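Local coordinates for protein E1 (Kluyveromyces marxianus, PDB 3VX6) that forms the N-terminal domain of Atg7, the E1-like enzyme that activates Atg12 and Atg8 for conjugation in autophagy and cytoplasm-to-vacuole transport, at residues Leu58-Arg63 / Ile140-Phe145; Ile77-Tyr82 / Lys202-Leu207; Lys93-Ile98 / Tyr124-Ala129. All coordinates share one frame; numbering follows the deposited sequence.

Contact 1. Residues Leu58-Arg63 / Ile140-Phe145; sequences LAISLR and ICMPSF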
loop_
_atom_site.group_PDB
_atom_site.type_symbol
_atom_site.label_atom_id
_atom_site.label_comp_id
_atom_site.label_asym_id
_atom_site.label_seq_id
_atom_site.Cartn_x
_atom_site.Cartn_y
_atom_site.Cartn_z
ATOM N N LEU A 58 9.129 -1.700 -0.034
ATOM C CA LEU A 58 8.959 -0.514 -0.843
ATOM C C LEU A 58 9.303 0.643 0.056
ATOM O O LEU A 58 8.979 0.638 1.246
ATOM C CB LEU A 58 7.512 -0.375 -1.305
ATOM C CG LEU A 58 7.217 0.952 -1.999
ATOM C CD1 LEU A 58 7.931 0.979 -3.338
ATOM C CD2 LEU A 58 5.724 1.124 -2.174
ATOM N N ALA A 59 9.981 1.629 -0.505
ATOM C CA ALA A 59 10.337 2.786 0.281
ATOM C C ALA A 59 9.384 3.869 -0.107
ATOM O O ALA A 59 9.317 4.259 -1.279
ATOM C CB ALA A 59 11.757 3.227 -0.013
ATOM N N ILE A 60 8.607 4.319 0.867
ATOM C CA ILE A 60 7.696 5.418 0.628
ATOM C C ILE A 60 8.584 6.599 1.003
ATOM O O ILE A 60 8.794 6.878 2.185
ATOM C CB ILE A 60 6.446 5.377 1.565
ATOM C CG1 ILE A 60 5.499 4.244 1.143
ATOM C CG2 ILE A 60 5.726 6.728 1.549
ATOM C CD1 ILE A 60 4.916 4.397 -0.238
ATOM N N SER A 61 9.159 7.251 -0.001
ATOM C CA SER A 61 10.006 8.402 0.267
ATOM C C SER A 61 9.211 9.681 0.077
ATOM O O SER A 61 8.892 10.093 -1.038
ATOM C CB SER A 61 11.244 8.393 -0.621
ATOM O OG SER A 61 12.256 7.612 -0.020
ATOM N N LEU A 62 8.884 10.284 1.206
ATOM C CA LEU A 62 8.118 11.501 1.233
ATOM C C LEU A 62 9.067 12.663 1.421
ATOM O O LEU A 62 9.626 12.855 2.491
ATOM C CB LEU A 62 7.106 11.446 2.380
ATOM C CG LEU A 62 6.083 10.317 2.299
ATOM C CD1 LEU A 62 5.145 10.383 3.489
ATOM C CD2 LEU A 62 5.313 10.441 1.009
ATOM N N ARG A 63 9.264 13.420 0.353
ATOM C CA ARG A 63 10.131 14.579 0.387
ATOM C C ARG A 63 9.143 15.717 0.272
ATOM O O ARG A 63 7.954 15.535 0.507
ATOM C CB ARG A 63 11.063 14.581 -0.826
ATOM C CG ARG A 63 11.552 13.200 -1.239
ATOM C CD ARG A 63 12.289 13.225 -2.580
ATOM N NE ARG A 63 12.506 11.880 -3.124
ATOM C CZ ARG A 63 13.168 10.900 -2.501
ATOM N NH1 ARG A 63 13.691 11.098 -1.293
ATOM N NH2 ARG A 63 13.321 9.718 -3.091
ATOM N N ILE A 140 2.466 6.661 9.576
ATOM C CA ILE A 140 2.039 6.245 8.258
ATOM C C ILE A 140 1.534 4.821 8.326
ATOM O O ILE A 140 1.986 4.029 9.159
ATOM C CB ILE A 140 3.190 6.319 7.244
ATOM C CG1 ILE A 140 3.755 7.741 7.211
ATOM C CG2 ILE A 140 2.693 5.918 5.865
ATOM C CD1 ILE A 140 4.904 7.940 6.234
ATOM N N CYS A 141 0.569 4.516 7.464
ATOM C CA CYS A 141 0.004 3.181 7.383
ATOM C C CYS A 141 -0.382 2.925 5.940
ATOM O O CYS A 141 -0.746 3.839 5.205
ATOM C CB CYS A 141 -1.236 3.035 8.271
ATOM S SG CYS A 141 -2.784 3.691 7.586
ATOM N N MET A 142 -0.245 1.679 5.525
ATOM C CA MET A 142 -0.639 1.276 4.187
ATOM C C MET A 142 -1.625 0.173 4.546
ATOM O O MET A 142 -1.222 -0.945 4.848
ATOM C CB MET A 142 0.557 0.724 3.420
ATOM C CG MET A 142 0.244 0.410 1.979
ATOM S SD MET A 142 1.695 -0.158 1.150
ATOM C CE MET A 142 2.320 1.337 0.390
ATOM N N PRO A 143 -2.930 0.488 4.546
ATOM C CA PRO A 143 -3.956 -0.485 4.893
ATOM C C PRO A 143 -3.831 -1.833 4.240
ATOM O O PRO A 143 -3.700 -1.965 3.024
ATOM C CB PRO A 143 -5.248 0.232 4.530
ATOM C CG PRO A 143 -4.912 1.625 4.787
ATOM C CD PRO A 143 -3.570 1.730 4.104
ATOM N N SER A 144 -3.855 -2.828 5.112
ATOM C CA SER A 144 -3.765 -4.229 4.764
ATOM C C SER A 144 -4.991 -4.852 5.426
ATOM O O SER A 144 -5.027 -5.055 6.638
ATOM C CB SER A 144 -2.480 -4.821 5.341
ATOM O OG SER A 144 -2.543 -6.234 5.335
ATOM N N PHE A 145 -6.010 -5.135 4.628
ATOM C CA PHE A 145 -7.226 -5.714 5.166
ATOM C C PHE A 145 -7.395 -7.164 4.777
ATOM O O PHE A 145 -6.757 -7.660 3.848
ATOM C CB PHE A 145 -8.433 -4.933 4.682
ATOM C CG PHE A 145 -8.454 -4.732 3.202
ATOM C CD1 PHE A 145 -7.780 -3.659 2.623
ATOM C CD2 PHE A 145 -9.147 -5.618 2.380
ATOM C CE1 PHE A 145 -7.803 -3.473 1.246
ATOM C CE2 PHE A 145 -9.174 -5.440 1.011
ATOM C CZ PHE A 145 -8.505 -4.368 0.438
#

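Contact 2. Residues Ile77-Tyr82 / Lys202-Leu207; sequences IILKGY and KDFSHL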
loop_
_atom_site.group_PDB
_atom_site.type_symbol
_atom_site.label_atom_id
_atom_site.label_comp_id
_atom_site.label_asym_id
_atom_site.label_seq_id
_atom_site.Cartn_x
_atom_site.Cartn_y
_atom_site.Cartn_z
ATOM N N ILE A 77 5.789 4.688 -12.002
ATOM C CA ILE A 77 4.637 4.352 -11.184
ATOM C C ILE A 77 4.506 5.319 -10.014
ATOM O O ILE A 77 5.395 5.435 -9.168
ATOM C CB ILE A 77 4.741 2.898 -10.670
ATOM C CG1 ILE A 77 4.536 1.933 -11.848
ATOM C CG2 ILE A 77 3.735 2.659 -9.546
ATOM C CD1 ILE A 77 4.715 0.480 -11.498
ATOM N N ILE A 78 3.386 6.025 -9.979
ATOM C CA ILE A 78 3.147 6.988 -8.925
ATOM C C ILE A 78 2.089 6.466 -7.974
ATOM O O ILE A 78 0.960 6.202 -8.380
ATOM C CB ILE A 78 2.677 8.325 -9.511
ATOM C CG1 ILE A 78 3.690 8.824 -10.550
ATOM C CG2 ILE A 78 2.454 9.321 -8.393
ATOM C CD1 ILE A 78 5.123 8.917 -10.047
ATOM N N LEU A 79 2.456 6.316 -6.705
ATOM C CA LEU A 79 1.510 5.822 -5.709
ATOM C C LEU A 79 0.785 6.967 -5.031
ATOM O O LEU A 79 1.416 7.896 -4.527
ATOM C CB LEU A 79 2.215 4.988 -4.640
ATOM C CG LEU A 79 1.195 4.370 -3.687
ATOM C CD1 LEU A 79 0.257 3.474 -4.501
ATOM C CD2 LEU A 79 1.886 3.586 -2.593
ATOM N N LYS A 80 -0.541 6.906 -5.016
ATOM C CA LYS A 80 -1.303 7.958 -4.375
ATOM C C LYS A 80 -1.594 7.581 -2.938
ATOM O O LYS A 80 -2.131 6.517 -2.659
ATOM C CB LYS A 80 -2.614 8.222 -5.119
ATOM C CG LYS A 80 -3.369 9.451 -4.613
ATOM C CD LYS A 80 -4.383 9.929 -5.640
ATOM C CE LYS A 80 -5.136 11.165 -5.161
ATOM N NZ LYS A 80 -6.019 11.742 -6.226
ATOM N N GLY A 81 -1.208 8.460 -2.026
ATOM C CA GLY A 81 -1.448 8.222 -0.621
ATOM C C GLY A 81 -2.273 9.369 -0.099
ATOM O O GLY A 81 -2.690 10.233 -0.870
ATOM N N TYR A 82 -2.513 9.382 1.204
ATOM C CA TYR A 82 -3.291 10.443 1.806
ATOM C C TYR A 82 -2.722 10.808 3.165
ATOM O O TYR A 82 -2.268 9.949 3.921
ATOM C CB TYR A 82 -4.770 10.018 1.928
ATOM C CG TYR A 82 -5.414 9.720 0.581
ATOM C CD1 TYR A 82 -5.678 10.745 -0.343
ATOM C CD2 TYR A 82 -5.668 8.400 0.188
ATOM C CE1 TYR A 82 -6.169 10.457 -1.628
ATOM C CE2 TYR A 82 -6.155 8.098 -1.088
ATOM C CZ TYR A 82 -6.400 9.123 -1.992
ATOM O OH TYR A 82 -6.847 8.791 -3.259
ATOM N N LYS A 202 3.299 -5.915 -8.733
ATOM C CA LYS A 202 4.662 -5.432 -8.577
ATOM C C LYS A 202 4.760 -5.276 -7.068
ATOM O O LYS A 202 4.411 -4.247 -6.490
ATOM C CB LYS A 202 4.852 -4.106 -9.308
ATOM C CG LYS A 202 5.116 -4.317 -10.795
ATOM C CD LYS A 202 4.526 -3.228 -11.691
ATOM C CE LYS A 202 4.866 -3.519 -13.144
ATOM N NZ LYS A 202 4.394 -2.469 -14.080
ATOM N N ASP A 203 5.204 -6.356 -6.443
ATOM C CA ASP A 203 5.341 -6.461 -5.002
ATOM C C ASP A 203 6.089 -5.319 -4.308
ATOM O O ASP A 203 7.074 -4.786 -4.826
ATOM C CB ASP A 203 6.008 -7.791 -4.692
ATOM C CG ASP A 203 5.672 -8.304 -3.320
ATOM O OD1 ASP A 203 6.164 -9.399 -2.987
ATOM O OD2 ASP A 203 4.926 -7.631 -2.577
ATOM N N PHE A 204 5.605 -4.949 -3.128
ATOM C CA PHE A 204 6.226 -3.898 -2.336
ATOM C C PHE A 204 7.215 -4.520 -1.394
ATOM O O PHE A 204 7.696 -3.890 -0.465
ATOM C CB PHE A 204 5.185 -3.131 -1.536
ATOM C CG PHE A 204 4.302 -2.278 -2.375
ATOM C CD1 PHE A 204 4.558 -2.120 -3.729
ATOM C CD2 PHE A 204 3.222 -1.627 -1.815
ATOM C CE1 PHE A 204 3.748 -1.325 -4.514
ATOM C CE2 PHE A 204 2.405 -0.828 -2.584
ATOM C CZ PHE A 204 2.666 -0.675 -3.941
ATOM N N SER A 205 7.506 -5.785 -1.617
ATOM C CA SER A 205 8.471 -6.435 -0.769
ATOM C C SER A 205 9.454 -7.112 -1.693
ATOM O O SER A 205 9.075 -7.593 -2.756
ATOM C CB SER A 205 7.793 -7.462 0.143
ATOM O OG SER A 205 8.739 -8.085 1.002
ATOM N N HIS A 206 10.720 -7.097 -1.298
ATOM C CA HIS A 206 11.781 -7.749 -2.044
ATOM C C HIS A 206 12.233 -8.894 -1.165
ATOM O O HIS A 206 13.223 -9.567 -1.467
ATOM C CB HIS A 206 12.961 -6.816 -2.288
ATOM C CG HIS A 206 12.826 -5.984 -3.520
ATOM N ND1 HIS A 206 13.806 -5.103 -3.929
ATOM C CD2 HIS A 206 11.820 -5.875 -4.418
ATOM C CE1 HIS A 206 13.403 -4.484 -5.023
ATOM N NE2 HIS A 206 12.201 -4.933 -5.341
ATOM N N LEU A 207 11.516 -9.088 -0.059
ATOM C CA LEU A 207 11.807 -10.177 0.859
ATOM C C LEU A 207 11.515 -11.474 0.121
ATOM O O LEU A 207 10.512 -11.582 -0.582
ATOM C CB LEU A 207 10.938 -10.078 2.113
ATOM C CG LEU A 207 11.404 -9.046 3.141
ATOM C CD1 LEU A 207 10.493 -9.092 4.346
ATOM C CD2 LEU A 207 12.848 -9.337 3.566
#

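Contact 3. Residues Lys93-Ile98 / Tyr124-Ala129; sequences KNCNKI and YMISFA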
loop_
_atom_site.group_PDB
_atom_site.type_symbol
_atom_site.label_atom_id
_atom_site.label_comp_id
_atom_site.label_asym_id
_atom_site.label_seq_id
_atom_site.Cartn_x
_atom_site.Cartn_y
_atom_site.Cartn_z
ATOM N N LYS A 93 -2.844 12.056 19.352
ATOM C CA LYS A 93 -2.731 10.961 20.305
ATOM C C LYS A 93 -4.059 10.237 20.503
ATOM O O LYS A 93 -4.096 9.010 20.601
ATOM C CB LYS A 93 -2.205 11.473 21.646
ATOM C CG LYS A 93 -0.812 12.028 21.543
ATOM C CD LYS A 93 -0.204 12.325 22.895
ATOM C CE LYS A 93 1.200 12.916 22.704
ATOM N NZ LYS A 93 2.044 12.891 23.941
ATOM N N ASN A 94 -5.151 10.990 20.548
ATOM C CA ASN A 94 -6.457 10.389 20.747
ATOM C C ASN A 94 -7.075 9.807 19.481
ATOM O O ASN A 94 -8.031 9.023 19.556
ATOM C CB ASN A 94 -7.422 11.398 21.355
ATOM C CG ASN A 94 -6.950 11.910 22.690
ATOM O OD1 ASN A 94 -6.311 11.184 23.458
ATOM N ND2 ASN A 94 -7.273 13.166 22.986
ATOM N N CYS A 95 -6.550 10.186 18.321
ATOM C CA CYS A 95 -7.096 9.649 17.088
ATOM C C CYS A 95 -7.259 8.149 17.226
ATOM O O CYS A 95 -6.281 7.442 17.454
ATOM C CB CYS A 95 -6.175 9.928 15.901
ATOM S SG CYS A 95 -6.616 8.933 14.450
ATOM N N ASN A 96 -8.487 7.657 17.108
ATOM C CA ASN A 96 -8.713 6.217 17.197
ATOM C C ASN A 96 -8.017 5.602 15.977
ATOM O O ASN A 96 -8.633 5.414 14.920
ATOM C CB ASN A 96 -10.209 5.910 17.149
ATOM C CG ASN A 96 -10.515 4.471 17.481
ATOM O OD1 ASN A 96 -9.862 3.560 16.986
ATOM N ND2 ASN A 96 -11.519 4.256 18.322
ATOM N N LYS A 97 -6.729 5.308 16.124
ATOM C CA LYS A 97 -5.956 4.752 15.021
ATOM C C LYS A 97 -6.552 3.487 14.424
ATOM O O LYS A 97 -6.493 3.298 13.217
ATOM C CB LYS A 97 -4.503 4.488 15.442
ATOM C CG LYS A 97 -3.634 5.739 15.538
ATOM C CD LYS A 97 -3.842 6.438 16.859
ATOM C CE LYS A 97 -3.134 7.774 16.921
ATOM N NZ LYS A 97 -3.249 8.349 18.293
ATOM N N ILE A 98 -7.126 2.628 15.260
ATOM C CA ILE A 98 -7.718 1.384 14.780
ATOM C C ILE A 98 -8.993 1.603 13.955
ATOM O O ILE A 98 -9.194 0.975 12.904
ATOM C CB ILE A 98 -8.015 0.428 15.959
ATOM C CG1 ILE A 98 -9.230 -0.431 15.637
ATOM C CG2 ILE A 98 -8.203 1.213 17.236
ATOM C CD1 ILE A 98 -9.619 -1.350 16.747
ATOM N N TYR A 124 -1.665 6.011 3.952
ATOM C CA TYR A 124 -2.302 7.077 4.690
ATOM C C TYR A 124 -1.360 7.480 5.817
ATOM O O TYR A 124 -0.738 6.638 6.476
ATOM C CB TYR A 124 -3.623 6.566 5.259
ATOM C CG TYR A 124 -4.571 6.034 4.203
ATOM C CD1 TYR A 124 -5.550 6.860 3.640
ATOM C CD2 TYR A 124 -4.482 4.707 3.750
ATOM C CE1 TYR A 124 -6.420 6.382 2.658
ATOM C CE2 TYR A 124 -5.349 4.217 2.760
ATOM C CZ TYR A 124 -6.320 5.065 2.220
ATOM O OH TYR A 124 -7.205 4.619 1.257
ATOM N N MET A 125 -1.239 8.777 6.034
ATOM C CA MET A 125 -0.361 9.252 7.076
ATOM C C MET A 125 -1.133 10.177 7.985
ATOM O O MET A 125 -1.870 11.019 7.513
ATOM C CB MET A 125 0.819 10.002 6.453
ATOM C CG MET A 125 1.822 10.515 7.456
ATOM S SD MET A 125 3.163 11.415 6.671
ATOM C CE MET A 125 3.337 12.760 7.837
ATOM N N ILE A 126 -1.017 9.983 9.286
ATOM C CA ILE A 126 -1.665 10.901 10.201
ATOM C C ILE A 126 -0.473 11.590 10.826
ATOM O O ILE A 126 0.596 10.994 10.970
ATOM C CB ILE A 126 -2.513 10.209 11.291
ATOM C CG1 ILE A 126 -1.685 9.149 12.027
ATOM C CG2 ILE A 126 -3.790 9.652 10.660
ATOM C CD1 ILE A 126 -2.373 8.548 13.252
ATOM N N SER A 127 -0.625 12.855 11.167
ATOM C CA SER A 127 0.497 13.564 11.738
ATOM C C SER A 127 0.064 14.760 12.536
ATOM O O SER A 127 -1.104 15.145 12.549
ATOM C CB SER A 127 1.457 14.021 10.628
ATOM O OG SER A 127 0.844 14.940 9.731
ATOM N N PHE A 128 1.033 15.321 13.232
ATOM C CA PHE A 128 0.832 16.507 14.016
ATOM C C PHE A 128 2.110 17.264 13.825
ATOM O O PHE A 128 3.180 16.830 14.266
ATOM C CB PHE A 128 0.657 16.208 15.495
ATOM C CG PHE A 128 0.622 17.446 16.336
ATOM C CD1 PHE A 128 1.455 17.579 17.445
ATOM C CD2 PHE A 128 -0.220 18.505 15.994
ATOM C CE1 PHE A 128 1.449 18.742 18.197
ATOM C CE2 PHE A 128 -0.230 19.669 16.739
ATOM C CZ PHE A 128 0.608 19.789 17.846
ATOM N N ALA A 129 2.007 18.376 13.118
ATOM C CA ALA A 129 3.164 19.204 12.878
ATOM C C ALA A 129 3.100 20.283 13.938
ATOM O O ALA A 129 2.247 21.175 13.883
ATOM C CB ALA A 129 3.104 19.807 11.485
#

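Contact 1. Residues Leu58-Arg63 / Ile140-Phe145
M142 reaches I60 and L58 with a stretched chain that turns only at its end: CG stands anti to the backbone N (chi1 -174°), and a bend about the CG-SD bond (chi3 -95°) swings the terminal methyl over to strand 59-62. That one methyl serves two partners. It lies against I60, CE 4.1 Å from I60 CD1, with the two side chains crossing at a slant. L58, two residues before I60, places its CD2 4.3 Å from M142 CE. Two residues on from I60 and two back from M142, the meeting is of another kind, since L62 and I140 point at each other tip to tip. Their delta methyls, L62 CD1 and I140 CD1, lie 3.7 Å apart. Because side chains alternate in a strand, L58, I60 and L62 present the same side, while I140 and M142 answer from theirs; every one is buried, and no hydrogen bond links the segments. This is apolar layer packing between a two-stranded parallel sheet and a larger mixed one. Strand 59-62 is hydrogen-bonded to strand 16-19, whose V19 touches both L62 and I140, and strand 135-144 runs antiparallel beside strand 123-130, where F123 meets L62 and M125 meets I140.

Contact 2. Residues Ile77-Tyr82 / Lys202-Leu207
I77 and K202 touch through the greasy part of the lysine: the delta methyl of I77 rests on the K202 chain, CD1 lying 3.7 Å from K202 CD. The isoleucine is extended through chi2 (176°), which carries CD1 out to the loop, while the lysine bends at chi2 (146°) and passes across it at a slant. The ammonium end is held elsewhere, by hydrogen bonds to the backbone oxygens of F170 and V175 and by a cation-pi contact with the F170 ring. Two residues on, L79 offers CD2 to CE2 of the F204 ring, which it approaches obliquely, at 4.4 Å. F204 does not aim its CB at the strand; it is the far part of the ring that gets there. The contact sets strand 78-86 of one mixed sheet against the loop that leaves strand 198-202 of the other. That loop is braced by side-chain-to-backbone bonds. S205 OG accepts from L207 N at 3.1 Å, an ST turn, and D203 OD2 takes weak bonds from the backbone N atoms of F204 and S205. OD2 also has a hydrogen bond with S212 OG, and OD1 forms a salt bridge with R237. M142 packs against both L79 and F204.

Contact 3. Residues Lys93-Ile98 / Tyr124-Ala129
C95 and K97 both come to rest on the delta methyl of I126, one from the link between two helices and the other from the start of the second helix. The walk begins at K93 and N94, the closing residues of helix 89-94. At C95 the backbone leaves helical geometry and the side chain turns to the sheet; with SG anti to the backbone N (chi1 166°), the sulfur stands 4.4 Å from I126 CD1. N96 follows as the centre of an inverse gamma turn and sits at the N-cap of helix 97-114. Its OD1 accepts from the backbone N of Q99, so the cap closes the first turn of the new helix. K97 then opens that helix, and its aliphatic chain runs over I126 at about a right angle. A bend at chi2 (82°) lays the chain over the methyl, which sits in the angle CG-CD-CE: K97 CG and K97 CE each lie 3.8 Å from I126 CD1. The charged end goes on to F92, bonding with its backbone oxygen and facing its ring in a cation-pi contact, which ties the first helix to the second. On the strand side, I126 places CG1 between its own backbone N and carbonyl carbon (chi1 53°), and the extended remainder sends CD1 out to meet both the cysteine and the lysine. Around this contact, F86 touches C95 and I126, and F100 of helix 97-114 also packs on I126. The helices connect strand 78-86 to its parallel neighbour 123-130, a beta-alpha-beta crossover, and I126 faces them. M125 and S127, alternating with it along the strand, turn to helix 21-33, while strand 135-144 flanks strand 123-130 antiparallel.

Overall arrangement
From the N terminus, the chain first lays down 58-63, which waits until 140-145 to close contact 1. Before that happens 77-82 has opened contact 2, closed only at 202-207, so these two loops cross. Contact 3, between 93-98 and 124-129, starts and finishes within both, as the local crossover of the mixed sheet. Contacts 1 and 2 share a core: I60 also meets L79, and L58 N probably hydrogen-bonds to F204 O. Strand 123-130, between 78-86 and 135-144, carries contact 3 into the same sheet. Contact 2 joins that sheet to the loop leaving the second six-stranded sheet, while contact 1 brings in the small parallel pair.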